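Long-range contacts in cellulase (Uncultured bacterium, PDB 3WX5), which probably hydrolyses internal beta-1,4-glucosidic bonds of cellulose, as an endoglucanase of glycoside hydrolase family 12: residues V73-A78 with F223-G228; R37-V42 with A78-C83. One frame throughout, in Å; residues are numbered along the deposited sequence.

Interaction 1. Residues V73-A78 with F223-G228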
ATOM      1  N   VAL A  73      -1.843   3.694 -13.683  1.00 11.27           N
ATOM      2  CA  VAL A  73      -0.899   2.838 -12.934  1.00 12.14           C
ATOM      3  C   VAL A  73      -0.724   1.470 -13.615  1.00 13.88           C
ATOM      4  O   VAL A  73      -1.705   0.794 -13.952  1.00 13.24           O
ATOM      5  CB  VAL A  73      -1.333   2.636 -11.486  1.00 14.11           C
ATOM      6  CG1 VAL A  73      -0.392   1.631 -10.772  1.00  9.65           C
ATOM      7  CG2 VAL A  73      -1.357   3.995 -10.733  1.00 10.08           C
ATOM      8  N   ALA A  74       0.528   1.105 -13.878  1.00 12.49           N
ATOM      9  CA  ALA A  74       0.858  -0.181 -14.488  1.00 10.57           C
ATOM     10  C   ALA A  74       0.934  -1.302 -13.461  1.00 11.82           C
ATOM     11  O   ALA A  74       0.640  -2.443 -13.788  1.00 10.88           O
ATOM     12  CB  ALA A  74       2.214  -0.088 -15.236  1.00 11.25           C
ATOM     13  N   ALA A  75       1.390  -0.988 -12.244  1.00 10.85           N
ATOM     14  CA  ALA A  75       1.818  -2.026 -11.287  1.00 11.70           C
ATOM     15  C   ALA A  75       1.866  -1.414  -9.897  1.00 11.90           C
ATOM     16  O   ALA A  75       2.124  -0.221  -9.745  1.00 10.85           O
ATOM     17  CB  ALA A  75       3.243  -2.541 -11.638  1.00 11.11           C
ATOM     18  N   TYR A  76       1.748  -2.269  -8.893  1.00 10.62           N
ATOM     19  CA  TYR A  76       1.992  -1.880  -7.502  1.00 11.27           C
ATOM     20  C   TYR A  76       2.659  -3.072  -6.789  1.00 11.06           C
ATOM     21  O   TYR A  76       2.031  -3.779  -6.002  1.00 10.05           O
ATOM     22  CB  TYR A  76       0.659  -1.491  -6.854  1.00 10.33           C
ATOM     23  CG  TYR A  76       0.750  -1.085  -5.375  1.00 10.73           C
ATOM     24  CD1 TYR A  76       1.509   0.011  -4.962  1.00  7.86           C
ATOM     25  CD2 TYR A  76       0.054  -1.802  -4.404  1.00 11.64           C
ATOM     26  CE1 TYR A  76       1.546   0.405  -3.588  1.00 10.15           C
ATOM     27  CE2 TYR A  76       0.103  -1.439  -3.046  1.00 10.50           C
ATOM     28  CZ  TYR A  76       0.851  -0.357  -2.640  1.00 10.22           C
ATOM     29  OH  TYR A  76       0.922  -0.052  -1.286  1.00 10.46           O
ATOM     30  N   PRO A  77       3.930  -3.346  -7.127  1.00 11.93           N
ATOM     31  CA  PRO A  77       4.714  -4.295  -6.312  1.00 12.13           C
ATOM     32  C   PRO A  77       4.694  -3.852  -4.842  1.00 12.21           C
ATOM     33  O   PRO A  77       4.850  -2.655  -4.555  1.00 11.07           O
ATOM     34  CB  PRO A  77       6.138  -4.162  -6.875  1.00 11.35           C
ATOM     35  CG  PRO A  77       6.162  -2.757  -7.515  1.00 10.81           C
ATOM     36  CD  PRO A  77       4.762  -2.573  -8.071  1.00 11.14           C
ATOM     37  N   ALA A  78       4.373  -4.772  -3.938  1.00  9.60           N
ATOM     38  CA  ALA A  78       3.992  -4.388  -2.574  1.00  9.89           C
ATOM     39  C   ALA A  78       4.220  -5.515  -1.571  1.00 11.41           C
ATOM     40  O   ALA A  78       4.285  -6.671  -1.948  1.00 11.95           O
ATOM     41  CB  ALA A  78       2.508  -3.971  -2.543  1.00  9.57           C
ATOM     42  N   PHE A 223       5.085   0.481  -4.359  1.00 10.16           N
ATOM     43  CA  PHE A 223       5.331   1.594  -5.278  1.00 11.16           C
ATOM     44  C   PHE A 223       4.291   1.489  -6.379  1.00 12.25           C
ATOM     45  O   PHE A 223       4.240   0.475  -7.081  1.00 11.47           O
ATOM     46  CB  PHE A 223       6.728   1.464  -5.895  1.00 10.82           C
ATOM     47  CG  PHE A 223       7.839   1.375  -4.864  1.00 10.85           C
ATOM     48  CD1 PHE A 223       8.312   2.532  -4.255  1.00 10.49           C
ATOM     49  CD2 PHE A 223       8.339   0.135  -4.449  1.00 14.59           C
ATOM     50  CE1 PHE A 223       9.312   2.473  -3.286  1.00 12.45           C
ATOM     51  CE2 PHE A 223       9.333   0.059  -3.445  1.00 12.31           C
ATOM     52  CZ  PHE A 223       9.828   1.232  -2.888  1.00 10.85           C
ATOM     53  N   GLU A 224       3.482   2.525  -6.576  1.00  9.05           N
ATOM     54  CA  GLU A 224       2.695   2.530  -7.805  1.00  9.50           C
ATOM     55  C   GLU A 224       3.603   2.969  -8.945  1.00 11.20           C
ATOM     56  O   GLU A 224       4.238   4.028  -8.879  1.00  9.48           O
ATOM     57  CB  GLU A 224       1.462   3.432  -7.703  1.00 11.29           C
ATOM     58  CG  GLU A 224       0.443   2.979  -6.646  1.00 12.91           C
ATOM     59  CD  GLU A 224      -0.883   3.725  -6.761  1.00 16.77           C
ATOM     60  OE1 GLU A 224      -0.915   4.961  -6.559  1.00 13.32           O
ATOM     61  OE2 GLU A 224      -1.893   3.085  -7.110  1.00 15.47           O
ATOM     62  N   LEU A 225       3.624   2.191 -10.021  1.00  9.04           N
ATOM     63  CA  LEU A 225       4.519   2.503 -11.133  1.00 10.49           C
ATOM     64  C   LEU A 225       3.691   2.923 -12.352  1.00 11.36           C
ATOM     65  O   LEU A 225       2.802   2.193 -12.773  1.00 10.85           O
ATOM     66  CB  LEU A 225       5.361   1.275 -11.472  1.00 10.42           C
ATOM     67  CG  LEU A 225       6.187   0.751 -10.300  1.00 14.49           C
ATOM     68  CD1 LEU A 225       6.975  -0.460 -10.733  1.00 11.13           C
ATOM     69  CD2 LEU A 225       7.089   1.866  -9.724  1.00 14.43           C
ATOM     70  N   TRP A 226       3.953   4.121 -12.888  1.00  9.88           N
ATOM     71  CA  TRP A 226       3.397   4.498 -14.180  1.00  9.64           C
ATOM     72  C   TRP A 226       4.439   4.293 -15.297  1.00 12.33           C
ATOM     73  O   TRP A 226       4.105   3.894 -16.411  1.00 11.92           O
ATOM     74  CB  TRP A 226       2.954   5.955 -14.185  1.00 10.64           C
ATOM     75  CG  TRP A 226       1.708   6.267 -13.359  1.00  9.03           C
ATOM     76  CD1 TRP A 226       0.451   6.527 -13.836  1.00  8.83           C
ATOM     77  CD2 TRP A 226       1.668   6.539 -11.954  1.00  7.81           C
ATOM     78  NE1 TRP A 226      -0.381   6.903 -12.801  1.00  9.63           N
ATOM     79  CE2 TRP A 226       0.354   6.944 -11.641  1.00  9.15           C
ATOM     80  CE3 TRP A 226       2.608   6.433 -10.918  1.00  8.73           C
ATOM     81  CZ2 TRP A 226      -0.053   7.232 -10.338  1.00 10.18           C
ATOM     82  CZ3 TRP A 226       2.198   6.743  -9.617  1.00  8.69           C
ATOM     83  CH2 TRP A 226       0.886   7.165  -9.353  1.00 12.25           C
ATOM     84  N   GLU A 227       5.703   4.610 -14.991  1.00 10.99           N
ATOM     85  CA  GLU A 227       6.763   4.583 -16.000  1.00 14.67           C
ATOM     86  C   GLU A 227       8.035   4.150 -15.286  1.00 14.24           C
ATOM     87  O   GLU A 227       8.402   4.741 -14.274  1.00 12.66           O
ATOM     88  CB  GLU A 227       6.936   5.985 -16.584  1.00 14.38           C
ATOM     89  CG  GLU A 227       7.478   6.063 -17.999  1.00 27.19           C
ATOM     90  CD  GLU A 227       7.164   7.441 -18.601  1.00 35.77           C
ATOM     91  OE1 GLU A 227       7.722   8.415 -18.087  1.00 32.28           O
ATOM     92  OE2 GLU A 227       6.195   7.585 -19.390  1.00 41.20           O
ATOM     93  N   GLY A 228       8.666   3.077 -15.757  1.00 14.06           N
ATOM     94  CA  GLY A 228       9.940   2.649 -15.149  1.00 13.35           C
ATOM     95  C   GLY A 228       9.801   2.101 -13.741  1.00 14.72           C
ATOM     96  O   GLY A 228       8.786   1.487 -13.398  1.00 13.92           O
TER
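A74 and A75 sit together opposite L225, making a classic beta bulge. It joins the loop leading into strand 78-80 to the end of strand 215-225, within the beta jelly roll of family 12 glycoside hydrolases. The two chains run roughly antiparallel.

Three backbone hydrogen bonds hold them together. A74 N donates to L225 O at 2.8 Å, and L225 N donates to A75 O at 2.9 Å. These two bonds span the bulge. Further on, F223 N reaches P77 O over a longer 3.2 Å. Between them Y76 CA points its hydrogen at F223 O, a nearly straight CA-H...O contact of 3.3 Å.

The apolar contacts lie on two sides. V73 has CG2 beside its own backbone N (chi1 175° places CG1 anti to that N), and this methyl sits over one face of the W226 ring. This CH-pi contact measures 3.9 Å from V73 CG2 to the centroid of the six-membered ring of W226, offset toward the rim. W226 NE1 makes a weak hydrogen bond to D71 O. With W226 reduced to an alanine, V73 CG2 would probably lose the ring face it rests on, and D71 O the weak bond from NE1. Elsewhere P77 CG meets L225 CD1 at 4.0 Å, and both side chains continue onto L62 of strand 60-65, in the other sheet.

The Y76 ring lies along the F223-E224 backbone, with E224 N at its edge, in plane. Its hydroxyl is hydrogen-bonded to A121 O. E224 bridges aromatic and aliphatic neighbours: its CG approaches Y76 CD1 obliquely at 3.6 Å. One carboxylate oxygen, OE1, is hydrogen-bonded to N119 ND2, while the other, E224 OE2, rests 3.8 Å from V73 CG2.

Interaction 2. Residues R37-V42 with A78-C83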
ATOM      1  N   ARG A  37       3.344 -10.967   3.003  1.00 13.18           N
ATOM      2  CA  ARG A  37       3.395 -11.519   1.657  1.00 15.38           C
ATOM      3  C   ARG A  37       3.871 -10.422   0.735  1.00 15.48           C
ATOM      4  O   ARG A  37       3.405  -9.292   0.858  1.00 15.40           O
ATOM      5  CB  ARG A  37       1.990 -11.896   1.241  1.00 15.41           C
ATOM      6  CG  ARG A  37       1.920 -12.815   0.048  1.00 28.53           C
ATOM      7  CD  ARG A  37       0.833 -13.853   0.302  1.00 36.68           C
ATOM      8  NE  ARG A  37       0.211 -14.222  -0.949  1.00 44.91           N
ATOM      9  CZ  ARG A  37       0.638 -15.205  -1.721  1.00 51.16           C
ATOM     10  NH1 ARG A  37       1.671 -15.947  -1.335  1.00 55.96           N
ATOM     11  NH2 ARG A  37       0.025 -15.450  -2.872  1.00 55.90           N
ATOM     12  N   VAL A  38       4.678 -10.778  -0.258  1.00 15.25           N
ATOM     13  CA  VAL A  38       5.141  -9.817  -1.251  1.00 13.12           C
ATOM     14  C   VAL A  38       4.573 -10.192  -2.629  1.00 14.46           C
ATOM     15  O   VAL A  38       4.500 -11.379  -2.988  1.00 15.08           O
ATOM     16  CB  VAL A  38       6.680  -9.757  -1.304  1.00 12.11           C
ATOM     17  CG1 VAL A  38       7.159  -8.816  -2.437  1.00 11.29           C
ATOM     18  CG2 VAL A  38       7.226  -9.286   0.064  1.00 12.87           C
ATOM     19  N   ILE A  39       4.082  -9.190  -3.356  1.00 11.87           N
ATOM     20  CA  ILE A  39       3.398  -9.463  -4.621  1.00 11.88           C
ATOM     21  C   ILE A  39       4.018  -8.602  -5.699  1.00 13.97           C
ATOM     22  O   ILE A  39       4.274  -7.413  -5.467  1.00 12.12           O
ATOM     23  CB  ILE A  39       1.866  -9.189  -4.519  1.00 13.25           C
ATOM     24  CG1 ILE A  39       1.576  -7.835  -3.842  1.00 12.71           C
ATOM     25  CG2 ILE A  39       1.153 -10.332  -3.774  1.00 10.49           C
ATOM     26  CD1 ILE A  39       0.078  -7.449  -3.863  1.00 10.20           C
ATOM     27  N   ASN A  40       4.269  -9.193  -6.870  1.00 12.62           N
ATOM     28  CA  ASN A  40       4.763  -8.433  -8.007  1.00 12.35           C
ATOM     29  C   ASN A  40       3.664  -7.512  -8.525  1.00 11.87           C
ATOM     30  O   ASN A  40       3.894  -6.312  -8.780  1.00 12.32           O
ATOM     31  CB  ASN A  40       5.270  -9.384  -9.115  1.00 12.83           C
ATOM     32  CG  ASN A  40       6.305  -8.734 -10.031  1.00 13.50           C
ATOM     33  OD1 ASN A  40       7.088  -7.879  -9.609  1.00 13.56           O
ATOM     34  ND2 ASN A  40       6.345  -9.186 -11.293  1.00 11.92           N
ATOM     35  N   ASN A  41       2.476  -8.067  -8.677  1.00 10.77           N
ATOM     36  CA  ASN A  41       1.250  -7.275  -8.790  1.00 12.16           C
ATOM     37  C   ASN A  41       1.275  -6.267  -9.945  1.00 13.37           C
ATOM     38  O   ASN A  41       0.997  -5.069  -9.747  1.00 13.67           O
ATOM     39  CB  ASN A  41       0.978  -6.551  -7.452  1.00 11.77           C
ATOM     40  CG  ASN A  41      -0.439  -5.960  -7.377  1.00 14.78           C
ATOM     41  OD1 ASN A  41      -1.380  -6.491  -7.980  1.00 13.80           O
ATOM     42  ND2 ASN A  41      -0.596  -4.875  -6.607  1.00  9.12           N
ATOM     43  N   VAL A  42       1.551  -6.752 -11.159  1.00 13.02           N
ATOM     44  CA  VAL A  42       1.505  -5.912 -12.358  1.00 13.37           C
ATOM     45  C   VAL A  42       0.058  -5.852 -12.881  1.00 15.20           C
ATOM     46  O   VAL A  42      -0.285  -6.432 -13.915  1.00 13.71           O
ATOM     47  CB  VAL A  42       2.519  -6.391 -13.447  1.00 14.44           C
ATOM     48  CG1 VAL A  42       2.647  -5.333 -14.582  1.00 11.52           C
ATOM     49  CG2 VAL A  42       3.910  -6.589 -12.774  1.00 15.33           C
ATOM     50  N   ALA A  78       4.373  -4.772  -3.938  1.00  9.60           N
ATOM     51  CA  ALA A  78       3.992  -4.388  -2.574  1.00  9.89           C
ATOM     52  C   ALA A  78       4.220  -5.515  -1.571  1.00 11.41           C
ATOM     53  O   ALA A  78       4.285  -6.671  -1.948  1.00 11.95           O
ATOM     54  CB  ALA A  78       2.508  -3.971  -2.543  1.00  9.57           C
ATOM     55  N   ILE A  79       4.290  -5.155  -0.289  1.00 12.55           N
ATOM     56  CA  ILE A  79       4.328  -6.123   0.788  1.00 12.59           C
ATOM     57  C   ILE A  79       3.108  -5.839   1.673  1.00 13.74           C
ATOM     58  O   ILE A  79       2.645  -4.695   1.752  1.00 12.21           O
ATOM     59  CB  ILE A  79       5.639  -6.027   1.615  1.00 11.46           C
ATOM     60  CG1 ILE A  79       5.637  -7.049   2.757  1.00 11.34           C
ATOM     61  CG2 ILE A  79       5.955  -4.569   2.081  1.00 11.21           C
ATOM     62  CD1 ILE A  79       7.057  -7.335   3.337  1.00 13.68           C
ATOM     63  N   TYR A  80       2.532  -6.885   2.249  1.00 11.31           N
ATOM     64  CA  TYR A  80       1.314  -6.682   3.032  1.00 12.96           C
ATOM     65  C   TYR A  80       1.154  -7.621   4.210  1.00 13.98           C
ATOM     66  O   TYR A  80       1.661  -8.760   4.213  1.00 12.43           O
ATOM     67  CB  TYR A  80       0.056  -6.694   2.136  1.00 12.40           C
ATOM     68  CG  TYR A  80      -0.347  -8.034   1.566  1.00 11.22           C
ATOM     69  CD1 TYR A  80      -1.253  -8.849   2.240  1.00 14.97           C
ATOM     70  CD2 TYR A  80       0.026  -8.402   0.274  1.00 14.22           C
ATOM     71  CE1 TYR A  80      -1.662 -10.077   1.698  1.00 16.11           C
ATOM     72  CE2 TYR A  80      -0.406  -9.608  -0.293  1.00 17.53           C
ATOM     73  CZ  TYR A  80      -1.245 -10.443   0.432  1.00 17.69           C
ATOM     74  OH  TYR A  80      -1.694 -11.626  -0.125  1.00 16.05           O
ATOM     75  N   LEU A  81       0.367  -7.135   5.171  1.00 13.64           N
ATOM     76  CA  LEU A  81      -0.251  -7.938   6.207  1.00 15.10           C
ATOM     77  C   LEU A  81      -1.751  -7.996   5.947  1.00 16.34           C
ATOM     78  O   LEU A  81      -2.354  -6.994   5.556  1.00 13.98           O
ATOM     79  CB  LEU A  81      -0.017  -7.261   7.556  1.00 15.19           C
ATOM     80  CG  LEU A  81      -0.647  -8.054   8.706  1.00 16.94           C
ATOM     81  CD1 LEU A  81       0.399  -8.763   9.519  1.00 23.70           C
ATOM     82  CD2 LEU A  81      -1.464  -7.106   9.560  1.00 18.96           C
ATOM     83  N   GLY A  82      -2.348  -9.173   6.123  1.00 13.36           N
ATOM     84  CA  GLY A  82      -3.787  -9.315   5.950  1.00 13.05           C
ATOM     85  C   GLY A  82      -4.169 -10.076   4.677  1.00 14.09           C
ATOM     86  O   GLY A  82      -3.468 -11.015   4.273  1.00 15.97           O
ATOM     87  N   CYS A  83      -5.298  -9.682   4.088  1.00 12.96           N
ATOM     88  CA  CYS A  83      -5.955 -10.402   2.998  1.00 14.70           C
ATOM     89  C   CYS A  83      -6.112  -9.502   1.769  1.00 16.49           C
ATOM     90  O   CYS A  83      -6.886  -8.540   1.783  1.00 13.65           O
ATOM     91  CB  CYS A  83      -7.328 -10.926   3.438  1.00 18.18           C
ATOM     92  SG  CYS A  83      -7.303 -11.983   4.945  1.00 24.23           S
TER
HETATM   93  O   HOH W   1      -1.216 -12.463  -2.598  1.00 31.59           O
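The R37 side chain runs alongside that of Y80, both heading in one direction. R37 CB sits over one face of the Y80 ring, a CH-pi contact 3.9 Å from the centroid. The guanidinium stands almost perpendicular to that ring, with Y80 OH at the edge of the guanidinium, near its plane. The direct bond from R37 NE to Y80 OH is weak, at 3.3 Å. A water also bridges the pair: it accepts from R37 NE at 2.8 Å and donates to Y80 OH at 2.7 Å. The single N-H of NE is thus shared between two acceptors. I39 CG2 packs at the edge of the same ring, 3.9 Å from Y80 CE2. Y80 CG lies between its backbone N and carbonyl carbon (chi1 71°), which swings the ring across toward strand 36-39. On the other face of the sheet V38 CG2 meets I79 CD1 at 3.8 Å.

Paired backbone bonds join R37 with Y80 and I39 with A78. V38 and I79 form the non-hydrogen-bonded pair between them. Farther out, D30 forms a salt bridge with R37 NH1, and A87 O is hydrogen-bonded to Y80 OH. V38 and I79 face strands 49-54 and 233-243 respectively. This is antiparallel strand pairing within one sheet of a two-sheet jelly roll, with the face bearing V38 and I79 packed on the other sheet.

How the interactions relate
From the N terminus the chain first passes through 37-42, at the end of strand 36-39. It then enters the other sheet through strands 49-54 and 60-65 and returns by 73-78 into strand 78-80. Interaction 2 closes this loop of 35 residues. Interaction 1 closes a much longer one, of 144 residues, when strand 215-225 arrives beside 73-78. The segments alternate along the chain, so the two closures cross rather than nest. A78 belongs to both, and strand 78-80 lies between strands 36-39 and 215-225. The contacts also touch directly: N41 ND2 probably hydrogen-bonds Y76 O, and V42 packs against A74 and A75.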